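Local coordinates for 1-pyrroline-5-carboxylate dehydrogenase (Thermus thermophilus, PDB 1UZB), which probably catalyses, as a member of the aldehyde dehydrogenase family, the NAD-dependent oxidation of 1-pyrroline-5-carboxylate, by way of its open-chain semialdehyde, to glutamate, at residues A146-R151 against D501-F506; R341-A346 against P401-E406; T119-Y122 against N127-E130; L247-R252 against Y269-R274; A294-E299 against K429-A434. All coordinates share one frame; numbering follows the deposited sequence. Where two conformers were deposited one is given.

Overall arrangement
From the N terminus, contact 3 comes first and closes the shortest loop, joining helix 113-124 to the start of helix 128-149. Near the far end of that second helix contact 1 opens, and it closes only at residues 501-506, so contacts 2, 4 and 5 all fall within its span. Contact 4 closes early, bringing together two successive helices of the six-stranded sheet's domain. Contact 5 then spans residues 294 to 434 and encloses contact 2; both pack helices on the same seven-stranded sheet, their centres about 17 Å apart. None of the loops cross. Contacts 1 and 4 reach the second subunit; no other chain touches contacts 2, 3 and 5.

Contact 1. Residues A146-R151 against D501-F506; sequences ARAALR and DYLRLF
Leu503 drives one methyl group against the backbone of Ala148 and Ala149, joining the short helix 500-504 to the C-terminal part of helix 128-149. In the aldehyde dehydrogenase fold this ties a helix from early in the chain to the segment leading into the C-terminal strand 507-515, which pairs antiparallel with strand 165-180. The tight part is small: methyl against methyl and against the main chain, with no hydrogen bond between the segments. One branch of Leu503, CD1, lies 3.3 Å from Ala149 N, and Ala148 C is 3.7 Å from Leu503 CD1, close enough for the methyl to rest on the peptide link between the two alanines. The Ala148 CB methyl stands 3.7 Å from the same Leu503 CD1, and Ala149 CB 3.8 Å from it, so the branch is bounded by both. With CG beside the backbone N (chi1 -55°) and CD1 anti to CA, the leucine reaches straight out to full length. Alanine suits both helix positions because a single methyl lets the leucine come down onto the main chain. Ala149 also packs on Ala199, and Ala148 on Leu500.

The outer side is polar and looser. Arg151 sets off toward the other segment, but its guanidinium end turns away to form a salt bridge with Glu158 of the second subunit. Asp501 and Arg504 likewise serve the subunit interface: Arg504 NE forms a salt bridge with Asp501 OD2 of the second subunit, and the reciprocal pair repeats it.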
# COMPACT_ATOMS: atom_id res chain seq x y z
N ALA A 146 4.17 -1.56 22.74
CA ALA A 146 3.38 -2.77 22.52
C ALA A 146 3.01 -2.87 21.04
O ALA A 146 3.05 -3.95 20.45
CB ALA A 146 2.12 -2.73 23.36
N ARG A 147 2.65 -1.74 20.45
CA ARG A 147 2.27 -1.67 19.05
C ARG A 147 3.49 -1.72 18.13
O ARG A 147 3.50 -2.44 17.13
CB ARG A 147 1.47 -0.39 18.78
CG ARG A 147 0.09 -0.37 19.44
CD ARG A 147 -0.53 1.02 19.34
NE ARG A 147 -1.92 1.08 19.79
CZ ARG A 147 -2.31 1.02 21.06
NH1 ARG A 147 -3.60 1.09 21.36
NH2 ARG A 147 -1.42 0.90 22.03
N ALA A 148 4.52 -0.96 18.47
CA ALA A 148 5.72 -0.91 17.64
C ALA A 148 6.39 -2.27 17.51
O ALA A 148 6.93 -2.61 16.45
CB ALA A 148 6.69 0.11 18.21
N ALA A 149 6.36 -3.05 18.59
CA ALA A 149 6.99 -4.37 18.58
C ALA A 149 6.40 -5.28 17.50
O ALA A 149 7.10 -6.11 16.92
CB ALA A 149 6.84 -5.03 19.95
N LEU A 150 5.11 -5.13 17.22
CA LEU A 150 4.47 -5.96 16.20
C LEU A 150 5.01 -5.71 14.80
O LEU A 150 4.89 -6.56 13.92
CB LEU A 150 2.96 -5.75 16.23
CG LEU A 150 2.26 -6.38 17.45
CD1 LEU A 150 0.84 -5.86 17.55
CD2 LEU A 150 2.28 -7.89 17.32
N ARG A 151 5.62 -4.54 14.60
CA ARG A 151 6.19 -4.20 13.30
C ARG A 151 7.45 -5.01 13.01
O ARG A 151 7.93 -5.03 11.87
CB ARG A 151 6.51 -2.70 13.25
CG ARG A 151 5.29 -1.80 13.44
CD ARG A 151 4.40 -1.81 12.21
NE ARG A 151 4.94 -0.98 11.13
CZ ARG A 151 4.85 0.35 11.09
NH1 ARG A 151 4.22 1.00 12.06
NH2 ARG A 151 5.40 1.02 10.09
N ASP A 501 12.24 3.03 15.81
CA ASP A 501 13.66 2.68 15.80
C ASP A 501 14.21 2.21 17.14
O ASP A 501 15.21 1.50 17.18
CB ASP A 501 14.50 3.88 15.33
CG ASP A 501 14.45 4.08 13.83
OD1 ASP A 501 13.72 3.33 13.14
OD2 ASP A 501 15.14 4.99 13.34
N TYR A 502 13.58 2.62 18.23
CA TYR A 502 14.07 2.23 19.55
C TYR A 502 14.17 0.72 19.73
O TYR A 502 15.17 0.22 20.23
CB TYR A 502 13.18 2.82 20.64
CG TYR A 502 13.75 2.74 22.04
CD1 TYR A 502 14.90 3.46 22.38
CD2 TYR A 502 13.10 2.03 23.04
CE1 TYR A 502 15.38 3.48 23.69
CE2 TYR A 502 13.57 2.04 24.36
CZ TYR A 502 14.70 2.77 24.67
OH TYR A 502 15.14 2.84 25.98
N LEU A 503 13.13 0.00 19.32
CA LEU A 503 13.12 -1.44 19.50
C LEU A 503 14.17 -2.20 18.69
O LEU A 503 14.62 -3.27 19.10
CB LEU A 503 11.72 -2.00 19.23
CG LEU A 503 10.59 -1.35 20.05
CD1 LEU A 503 9.28 -2.06 19.76
CD2 LEU A 503 10.92 -1.41 21.53
N ARG A 504 14.56 -1.66 17.55
CA ARG A 504 15.57 -2.31 16.71
C ARG A 504 16.89 -2.47 17.46
O ARG A 504 17.67 -3.38 17.18
CB ARG A 504 15.81 -1.48 15.44
CG ARG A 504 16.86 -2.07 14.50
CD ARG A 504 16.39 -3.39 13.92
NE ARG A 504 17.38 -4.01 13.05
CZ ARG A 504 18.45 -4.68 13.48
NH1 ARG A 504 19.29 -5.21 12.60
NH2 ARG A 504 18.68 -4.83 14.78
N LEU A 505 17.13 -1.57 18.41
CA LEU A 505 18.35 -1.59 19.21
C LEU A 505 18.47 -2.82 20.09
O LEU A 505 19.57 -3.20 20.50
CB LEU A 505 18.40 -0.34 20.10
CG LEU A 505 18.38 1.01 19.39
CD1 LEU A 505 18.24 2.11 20.42
CD2 LEU A 505 19.63 1.19 18.56
N PHE A 506 17.34 -3.46 20.36
CA PHE A 506 17.32 -4.63 21.23
C PHE A 506 17.07 -5.94 20.49
O PHE A 506 16.63 -6.93 21.07
CB PHE A 506 16.28 -4.42 22.33
CG PHE A 506 16.48 -3.13 23.08
CD1 PHE A 506 15.85 -1.96 22.68
CD2 PHE A 506 17.38 -3.07 24.14
CE1 PHE A 506 16.11 -0.75 23.32
CE2 PHE A 506 17.64 -1.87 24.79
CZ PHE A 506 17.01 -0.71 24.38

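Contact 2. Residues R341-A346 against P401-E406; sequences RVLKRA and PTVFTE
Leu343 and Val403 join helix 332-346 to strand 402-405, packing a helix against the seven-stranded sheet of an alpha/beta domain, probably the catalytic domain of this dehydrogenase family. The apolar contact is carried by a single methyl group. Leu343 CD2 sits 4.1 Å from Val403 CB and equally far from both methyls, CG1 and CG2, so it faces the fork of the valine rather than one branch. Beta-branched valine suits an extended strand, and with CG1 anti to the backbone N (chi1 -179°) both methyls face Leu343 CD2, while the leucine's end comes nearer the strand although its CB does not point straight at it. Val403 also packs on Tyr315, Val386 and Val425.

A second, looser van der Waals approach involves the backbone, at the C-terminal end of the helix: the ring carbon CB of Pro401 approaches Ala346 O at 4.2 Å. The small Ala346 turns its methyl toward the strand and also touches Leu387, while Pro401, just ahead of the strand, packs on Leu349, Val351 and Leu360.

Polar bonds are absent between the two segments and run to the rest of the domain. Val403 pairs through its backbone with strand 384-387 and Thr402 with Leu423, while Thr405 OG1 is hydrogen-bonded to Tyr335 OH, on the same helix as Leu343. Inside the helix, Ala346 N donates to Val342 O at 2.8 Å.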
# COMPACT_ATOMS: atom_id res chain seq x y z
N ARG A 341 10.94 40.52 30.23
CA ARG A 341 9.74 39.69 30.37
C ARG A 341 10.02 38.40 31.13
O ARG A 341 9.20 37.96 31.93
CB ARG A 341 9.17 39.38 28.98
CG ARG A 341 8.49 40.57 28.32
CD ARG A 341 8.09 40.26 26.89
NE ARG A 341 7.26 41.31 26.29
CZ ARG A 341 7.70 42.52 25.95
NH1 ARG A 341 6.86 43.39 25.42
NH2 ARG A 341 8.97 42.85 26.13
N VAL A 342 11.18 37.79 30.87
CA VAL A 342 11.54 36.56 31.56
C VAL A 342 11.71 36.82 33.06
O VAL A 342 11.23 36.04 33.89
CB VAL A 342 12.85 35.96 30.99
CG1 VAL A 342 13.38 34.86 31.90
CG2 VAL A 342 12.59 35.40 29.59
N LEU A 343 12.37 37.92 33.41
CA LEU A 343 12.58 38.26 34.81
C LEU A 343 11.27 38.52 35.53
O LEU A 343 11.06 38.05 36.65
CB LEU A 343 13.50 39.48 34.93
CG LEU A 343 14.95 39.26 34.50
CD1 LEU A 343 15.72 40.57 34.58
CD2 LEU A 343 15.59 38.20 35.39
N LYS A 344 10.37 39.26 34.88
CA LYS A 344 9.08 39.58 35.48
C LYS A 344 8.27 38.31 35.75
O LYS A 344 7.63 38.18 36.79
CB LYS A 344 8.27 40.50 34.56
CG LYS A 344 8.92 41.85 34.27
CD LYS A 344 9.27 42.62 35.53
CE LYS A 344 10.68 42.30 36.01
NZ LYS A 344 11.70 42.63 34.97
N ARG A 345 8.32 37.37 34.81
CA ARG A 345 7.59 36.11 34.96
C ARG A 345 8.24 35.20 36.00
O ARG A 345 7.56 34.64 36.86
CB ARG A 345 7.53 35.37 33.62
CG ARG A 345 6.53 35.93 32.63
CD ARG A 345 6.61 35.19 31.30
NE ARG A 345 5.60 35.66 30.34
CZ ARG A 345 4.31 35.36 30.42
NH1 ARG A 345 3.85 34.60 31.40
NH2 ARG A 345 3.47 35.84 29.51
N ALA A 346 9.55 35.07 35.93
CA ALA A 346 10.28 34.21 36.86
C ALA A 346 10.19 34.64 38.32
O ALA A 346 10.17 33.80 39.21
CB ALA A 346 11.74 34.10 36.43
N PRO A 401 14.35 30.43 41.70
CA PRO A 401 14.62 30.51 40.26
C PRO A 401 15.76 31.50 40.11
O PRO A 401 15.70 32.62 40.62
CB PRO A 401 13.30 31.03 39.70
CG PRO A 401 12.30 30.40 40.60
CD PRO A 401 12.91 30.58 41.97
N THR A 402 16.80 31.08 39.40
CA THR A 402 17.99 31.90 39.24
C THR A 402 18.30 32.27 37.80
O THR A 402 18.12 31.46 36.88
CB THR A 402 19.19 31.16 39.85
OG1 THR A 402 18.91 30.88 41.23
CG2 THR A 402 20.46 32.00 39.75
N VAL A 403 18.77 33.50 37.61
CA VAL A 403 19.13 33.99 36.28
C VAL A 403 20.44 34.75 36.29
O VAL A 403 20.66 35.64 37.12
CB VAL A 403 18.05 34.94 35.71
CG1 VAL A 403 18.46 35.41 34.31
CG2 VAL A 403 16.70 34.24 35.64
N PHE A 404 21.33 34.38 35.38
CA PHE A 404 22.60 35.07 35.20
C PHE A 404 22.53 35.64 33.79
O PHE A 404 22.02 34.99 32.88
CB PHE A 404 23.80 34.12 35.26
CG PHE A 404 24.13 33.62 36.63
CD1 PHE A 404 23.65 32.40 37.09
CD2 PHE A 404 24.96 34.37 37.47
CE1 PHE A 404 23.99 31.92 38.35
CE2 PHE A 404 25.30 33.90 38.74
CZ PHE A 404 24.82 32.68 39.18
N THR A 405 23.03 36.86 33.60
CA THR A 405 23.03 37.43 32.26
C THR A 405 24.43 37.88 31.84
O THR A 405 25.36 37.85 32.65
CB THR A 405 22.01 38.58 32.13
OG1 THR A 405 21.83 38.89 30.74
CG2 THR A 405 22.48 39.82 32.88
N GLU A 406 24.56 38.28 30.58
CA GLU A 406 25.85 38.69 30.02
C GLU A 406 26.87 37.57 30.27
O GLU A 406 28.04 37.81 30.55
CB GLU A 406 26.34 40.00 30.64
CG GLU A 406 25.47 41.24 30.36
CD GLU A 406 25.49 41.70 28.90
OE1 GLU A 406 26.39 41.27 28.14
OE2 GLU A 406 24.62 42.50 28.52

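Contact 3. Residues T119-Y122 against N127-E130; sequences TLVY and NWVE
Asn127 brings its backbone up to Val121, with the carbonyl oxygen O of Asn127 4.2 Å from Val121 CG2. Its side chain turns the other way: with CG between the backbone N and the carbonyl carbon (chi1 65°), Asn127 OD1 folds back over the helix start and accepts from Glu130 N at 3.0 Å, the bond almost straight at 164°. Asparagine is well suited to such an N-cap, because its short amide satisfies an N-H of the first turn; its ND2 is used as well, on Pro358 O. Trp128 follows as the first residue of helix 128-149. Although it leaves the backbone away from Val121, its five-membered ring swings back, and CD1 comes 4.3 Å from Val121 CG2, the methyl approaching obliquely. Here two successive helices, 113-124 and 128-149, meet in a helix-loop-helix unit, and a branched valine on the first faces the start of the second. The large indole reaches on to helix 17-32, touching Met23 and Leu27, while Trp128 NE1 is hydrogen-bonded to Glu355 O and the ring meets Phe14 edge-to-face. Glu130, still in the first turn, points its carboxylate away, and OE1 forms a salt bridge with Lys321.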
# COMPACT_ATOMS: atom_id res chain seq x y z
N THR A 119 2.86 9.68 44.49
CA THR A 119 4.12 9.12 44.97
C THR A 119 5.28 9.95 44.42
O THR A 119 6.27 10.17 45.11
CB THR A 119 4.27 7.64 44.57
OG1 THR A 119 3.14 6.90 45.05
CG2 THR A 119 5.53 7.05 45.18
N LEU A 120 5.15 10.43 43.19
CA LEU A 120 6.18 11.26 42.58
C LEU A 120 6.27 12.61 43.31
O LEU A 120 7.36 13.14 43.52
CB LEU A 120 5.88 11.52 41.10
CG LEU A 120 6.12 10.35 40.14
CD1 LEU A 120 5.60 10.72 38.77
CD2 LEU A 120 7.61 10.03 40.08
N VAL A 121 5.11 13.15 43.66
CA VAL A 121 5.06 14.42 44.37
C VAL A 121 5.88 14.33 45.66
O VAL A 121 6.74 15.17 45.92
CB VAL A 121 3.60 14.79 44.73
CG1 VAL A 121 3.57 15.98 45.68
CG2 VAL A 121 2.82 15.11 43.46
N TYR A 122 5.62 13.29 46.45
CA TYR A 122 6.32 13.10 47.71
C TYR A 122 7.75 12.58 47.63
O TYR A 122 8.60 13.02 48.41
CB TYR A 122 5.51 12.20 48.64
CG TYR A 122 4.27 12.86 49.19
CD1 TYR A 122 3.00 12.35 48.91
CD2 TYR A 122 4.36 14.01 49.97
CE1 TYR A 122 1.85 12.98 49.40
CE2 TYR A 122 3.23 14.64 50.47
CZ TYR A 122 1.98 14.12 50.18
OH TYR A 122 0.86 14.75 50.67
N ASN A 127 5.61 18.87 41.19
CA ASN A 127 4.32 19.45 41.51
C ASN A 127 3.29 18.55 40.81
O ASN A 127 3.66 17.58 40.14
CB ASN A 127 4.21 20.93 41.10
CG ASN A 127 4.27 21.16 39.60
OD1 ASN A 127 4.11 20.25 38.80
ND2 ASN A 127 4.50 22.42 39.21
N TRP A 128 2.01 18.86 40.95
CA TRP A 128 0.96 18.01 40.39
C TRP A 128 1.00 17.73 38.89
O TRP A 128 0.89 16.58 38.47
CB TRP A 128 -0.41 18.58 40.76
CG TRP A 128 -0.71 18.59 42.24
CD1 TRP A 128 0.19 18.54 43.28
CD2 TRP A 128 -2.00 18.73 42.83
NE1 TRP A 128 -0.47 18.65 44.48
CE2 TRP A 128 -1.81 18.77 44.24
CE3 TRP A 128 -3.30 18.84 42.32
CZ2 TRP A 128 -2.88 18.90 45.13
CZ3 TRP A 128 -4.36 18.98 43.20
CH2 TRP A 128 -4.14 19.01 44.59
N VAL A 129 1.16 18.77 38.07
CA VAL A 129 1.17 18.55 36.63
C VAL A 129 2.45 17.87 36.14
O VAL A 129 2.41 17.08 35.20
CB VAL A 129 0.93 19.87 35.86
CG1 VAL A 129 -0.42 20.46 36.26
CG2 VAL A 129 2.06 20.85 36.11
N GLU A 130 3.59 18.17 36.76
CA GLU A 130 4.83 17.51 36.37
C GLU A 130 4.67 16.01 36.67
O GLU A 130 5.11 15.16 35.90
CB GLU A 130 6.02 18.08 37.14
CG GLU A 130 6.46 19.48 36.71
CD GLU A 130 7.00 19.54 35.28
OE1 GLU A 130 7.56 18.53 34.80
OE2 GLU A 130 6.87 20.60 34.64

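Contact 4. Residues L247-R252 against Y269-R274; sequences LVEHPR and YEAAGR
Val248, in the last turn of helix 242-248, meets Ala271 of helix 262-272 through one branch, Val248 CG1 lying 3.8 Å from Ala271 CB. That branch stands anti to the backbone N (chi1 167°), which carries it across to the neighbouring helix. A bare methyl at Ala271 lets the two helices come near, and Val248 also packs on Ile256 and Ile180 of the adjoining sheet.

Glu249 follows at the solvent edge. Its extended chain passes Ala271, CG at 4.4 Å from Ala271 CB, and its end reaches Arg274: Glu249 OE2 and Arg274 NH1 form a salt bridge at 3.3 Å. The oxygen arrives at the guanidinium edge, near its plane, yet the carboxylate is turned 88° from that plane, so a single oxygen carries the bridge. One face of the same guanidinium lies over Ala271 O.

His250 holds the departing chain in shape. Its ND1 accepts from Arg252 N at 2.9 Å, nearly in the ring plane, while NE2 is hydrogen-bonded to Glu77. Arg252 itself goes on to a cation-pi contact with Trp84.

Nearby, Tyr269 OH is hydrogen-bonded to Lys283 O of the second subunit. Adjacent helices linked through strand 255-259, with Val248 and Ala272 both resting on Ile256, are characteristic of the alternating helix-strand layout of a Rossmann-like domain, here probably the NAD-binding one.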
# COMPACT_ATOMS: atom_id res chain seq x y z
N LEU A 247 27.06 -5.46 37.23
CA LEU A 247 26.30 -5.87 36.05
C LEU A 247 26.87 -5.34 34.74
O LEU A 247 26.97 -6.07 33.76
CB LEU A 247 24.84 -5.46 36.20
CG LEU A 247 24.10 -6.26 37.28
CD1 LEU A 247 22.71 -5.68 37.50
CD2 LEU A 247 24.03 -7.72 36.86
N VAL A 248 27.23 -4.06 34.72
CA VAL A 248 27.78 -3.46 33.51
C VAL A 248 29.04 -4.19 33.03
O VAL A 248 29.23 -4.37 31.83
CB VAL A 248 28.12 -1.96 33.75
CG1 VAL A 248 28.98 -1.43 32.62
CG2 VAL A 248 26.82 -1.16 33.85
N GLU A 249 29.88 -4.61 33.97
CA GLU A 249 31.13 -5.30 33.64
C GLU A 249 31.02 -6.83 33.58
O GLU A 249 31.98 -7.51 33.24
CB GLU A 249 32.21 -4.93 34.66
CG GLU A 249 32.46 -3.43 34.78
CD GLU A 249 33.47 -3.09 35.86
OE1 GLU A 249 33.27 -3.50 37.03
OE2 GLU A 249 34.47 -2.41 35.55
N HIS A 250 29.84 -7.35 33.88
CA HIS A 250 29.60 -8.79 33.90
C HIS A 250 29.73 -9.43 32.52
O HIS A 250 29.22 -8.90 31.53
CB HIS A 250 28.22 -9.07 34.48
CG HIS A 250 28.06 -10.44 35.06
ND1 HIS A 250 28.10 -11.58 34.29
CD2 HIS A 250 27.83 -10.84 36.33
CE1 HIS A 250 27.91 -12.64 35.07
NE2 HIS A 250 27.74 -12.22 36.31
N PRO A 251 30.41 -10.58 32.42
CA PRO A 251 30.55 -11.22 31.12
C PRO A 251 29.23 -11.75 30.57
O PRO A 251 29.10 -11.96 29.36
CB PRO A 251 31.56 -12.34 31.39
CG PRO A 251 31.30 -12.69 32.83
CD PRO A 251 31.15 -11.32 33.46
N ARG A 252 28.25 -11.94 31.45
CA ARG A 252 26.95 -12.47 31.03
C ARG A 252 25.83 -11.44 30.85
O ARG A 252 24.66 -11.80 30.73
CB ARG A 252 26.50 -13.57 31.99
CG ARG A 252 27.43 -14.77 32.02
CD ARG A 252 27.53 -15.43 30.65
NE ARG A 252 26.23 -15.93 30.19
CZ ARG A 252 26.04 -16.57 29.04
NH1 ARG A 252 27.06 -16.78 28.22
NH2 ARG A 252 24.82 -16.98 28.70
N TYR A 269 29.96 3.33 28.79
CA TYR A 269 30.28 3.09 27.39
C TYR A 269 31.67 2.48 27.25
O TYR A 269 31.89 1.58 26.44
CB TYR A 269 30.20 4.39 26.60
CG TYR A 269 29.94 4.19 25.13
CD1 TYR A 269 30.91 4.47 24.18
CD2 TYR A 269 28.69 3.74 24.69
CE1 TYR A 269 30.65 4.31 22.82
CE2 TYR A 269 28.42 3.59 23.34
CZ TYR A 269 29.40 3.88 22.41
OH TYR A 269 29.10 3.76 21.07
N GLU A 270 32.62 2.98 28.04
CA GLU A 270 33.98 2.46 28.00
C GLU A 270 33.99 1.01 28.48
O GLU A 270 34.61 0.15 27.86
CB GLU A 270 34.90 3.31 28.87
CG GLU A 270 36.37 2.98 28.68
CD GLU A 270 37.29 3.88 29.48
OE1 GLU A 270 37.12 5.12 29.42
OE2 GLU A 270 38.19 3.35 30.17
N ALA A 271 33.30 0.74 29.58
CA ALA A 271 33.24 -0.62 30.12
C ALA A 271 32.57 -1.59 29.16
O ALA A 271 33.01 -2.73 29.01
CB ALA A 271 32.50 -0.61 31.46
N ALA A 272 31.51 -1.14 28.50
CA ALA A 272 30.78 -1.99 27.56
C ALA A 272 31.65 -2.38 26.37
O ALA A 272 31.39 -3.39 25.71
CB ALA A 272 29.52 -1.26 27.07
N GLY A 273 32.68 -1.59 26.09
CA GLY A 273 33.55 -1.88 24.97
C GLY A 273 34.60 -2.94 25.27
O GLY A 273 35.27 -3.42 24.35
N ARG A 274 34.74 -3.32 26.53
CA ARG A 274 35.71 -4.32 26.93
C ARG A 274 35.12 -5.73 26.97
O ARG A 274 33.93 -5.91 27.23
CB ARG A 274 36.29 -3.99 28.32
CG ARG A 274 36.97 -2.64 28.41
CD ARG A 274 37.85 -2.55 29.64
NE ARG A 274 37.09 -2.63 30.89
CZ ARG A 274 36.30 -1.66 31.35
NH1 ARG A 274 35.65 -1.83 32.49
NH2 ARG A 274 36.17 -0.53 30.67

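Contact 5. Residues A294-E299 against K429-A434; sequences AIIVDE and KDFAEA
A carboxylate set against an aromatic ring marks this otherwise apolar contact: Asp298 OD2 lies 3.9 Å from Phe431 CD1, approaching obliquely, the carboxylate plane 62° from the ring plane. The site packs the first turn of helix 431-439 on the end of strand 293-297, in the seven-stranded sheet of an alpha/beta domain. The oxygen's hydrogen bonds come from outside the two segments: OD2 is bonded to Ser451 OG and to His456 ND1, and the ring of His456 stacks on Phe431.

Ile296 supplies the apolar centre. Its CG2 methyl touches Ala434 CB at 3.7 Å and Phe431 CE1 at 3.8 Å, while CD1 reaches over to Ala434 O. A beta-branched residue suits a strand and offers two arms to the helix; Ala434 is small enough to admit them. Replacing Ile296 by an alanine removes CG2 and CD1, which would probably open a gap between Phe431 and Ala434 and leave the ring less firmly held. Phe431 gets there with CG anti to the backbone N (chi1 -161°), crossing Ile296 at about a right angle.

At the helix start Lys429 and Glu433 form a salt bridge, and Asp430 is the N-cap: Asp430 OD1 accepts from Glu433 N at 2.9 Å.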
# COMPACT_ATOMS: atom_id res chain seq x y z
N ALA A 294 19.68 25.15 24.80
CA ALA A 294 19.43 26.57 24.61
C ALA A 294 18.18 26.88 23.81
O ALA A 294 17.73 26.09 22.97
CB ALA A 294 20.62 27.22 23.92
N ILE A 295 17.61 28.04 24.11
CA ILE A 295 16.48 28.56 23.37
C ILE A 295 17.01 29.88 22.81
O ILE A 295 17.54 30.71 23.56
CB ILE A 295 15.25 28.87 24.25
CG1 ILE A 295 14.59 27.57 24.70
CG2 ILE A 295 14.26 29.74 23.46
CD1 ILE A 295 13.43 27.76 25.65
N ILE A 296 16.88 30.04 21.50
CA ILE A 296 17.30 31.25 20.82
C ILE A 296 16.06 32.09 20.56
O ILE A 296 15.03 31.55 20.17
CB ILE A 296 17.91 30.95 19.43
CG1 ILE A 296 19.22 30.16 19.56
CG2 ILE A 296 18.13 32.25 18.66
CD1 ILE A 296 19.76 29.65 18.24
N VAL A 297 16.16 33.39 20.78
CA VAL A 297 15.04 34.28 20.49
C VAL A 297 15.59 35.44 19.67
O VAL A 297 16.57 36.06 20.07
CB VAL A 297 14.37 34.85 21.75
CG1 VAL A 297 13.14 35.66 21.35
CG2 VAL A 297 13.97 33.73 22.70
N ASP A 298 14.99 35.72 18.51
CA ASP A 298 15.46 36.85 17.72
C ASP A 298 14.45 38.00 17.80
O ASP A 298 13.41 37.87 18.44
CB ASP A 298 15.78 36.47 16.26
CG ASP A 298 14.57 36.06 15.45
OD1 ASP A 298 13.47 36.60 15.67
OD2 ASP A 298 14.74 35.21 14.55
N GLU A 299 14.77 39.12 17.16
CA GLU A 299 13.91 40.30 17.23
C GLU A 299 12.54 40.21 16.58
O GLU A 299 11.70 41.08 16.80
CB GLU A 299 14.65 41.52 16.68
CG GLU A 299 14.97 41.44 15.20
CD GLU A 299 15.71 42.67 14.70
OE1 GLU A 299 16.79 42.97 15.23
OE2 GLU A 299 15.19 43.34 13.77
N LYS A 429 25.06 39.10 18.63
CA LYS A 429 24.74 40.13 17.65
C LYS A 429 23.60 39.80 16.69
O LYS A 429 22.72 40.64 16.47
CB LYS A 429 25.98 40.50 16.84
CG LYS A 429 25.72 41.58 15.79
CD LYS A 429 26.97 41.96 15.01
CE LYS A 429 27.46 40.84 14.11
NZ LYS A 429 27.99 39.68 14.87
N ASP A 430 23.62 38.61 16.13
CA ASP A 430 22.59 38.21 15.18
C ASP A 430 22.27 36.73 15.26
O ASP A 430 22.81 36.01 16.10
CB ASP A 430 23.02 38.56 13.75
CG ASP A 430 24.42 38.08 13.42
OD1 ASP A 430 24.82 37.00 13.90
OD2 ASP A 430 25.12 38.78 12.65
N PHE A 431 21.40 36.28 14.36
CA PHE A 431 20.98 34.88 14.34
C PHE A 431 22.11 33.91 14.03
O PHE A 431 22.18 32.83 14.61
CB PHE A 431 19.84 34.69 13.34
CG PHE A 431 19.06 33.43 13.57
CD1 PHE A 431 18.18 33.34 14.64
CD2 PHE A 431 19.21 32.33 12.73
CE1 PHE A 431 17.46 32.17 14.88
CE2 PHE A 431 18.51 31.16 12.96
CZ PHE A 431 17.63 31.07 14.04
N ALA A 432 23.00 34.29 13.12
CA ALA A 432 24.12 33.42 12.77
C ALA A 432 24.97 33.18 14.01
O ALA A 432 25.38 32.06 14.30
CB ALA A 432 24.97 34.05 11.67
N GLU A 433 25.24 34.25 14.76
CA GLU A 433 26.03 34.13 15.97
C GLU A 433 25.26 33.31 17.00
O GLU A 433 25.86 32.54 17.76
CB GLU A 433 26.35 35.52 16.53
CG GLU A 433 27.29 35.51 17.72
CD GLU A 433 27.76 36.90 18.09
OE1 GLU A 433 28.44 37.54 17.27
OE2 GLU A 433 27.43 37.35 19.21
N ALA A 434 23.94 33.45 17.02
CA ALA A 434 23.12 32.69 17.95
C ALA A 434 23.28 31.19 17.70
O ALA A 434 23.44 30.41 18.64
CB ALA A 434 21.65 33.09 17.82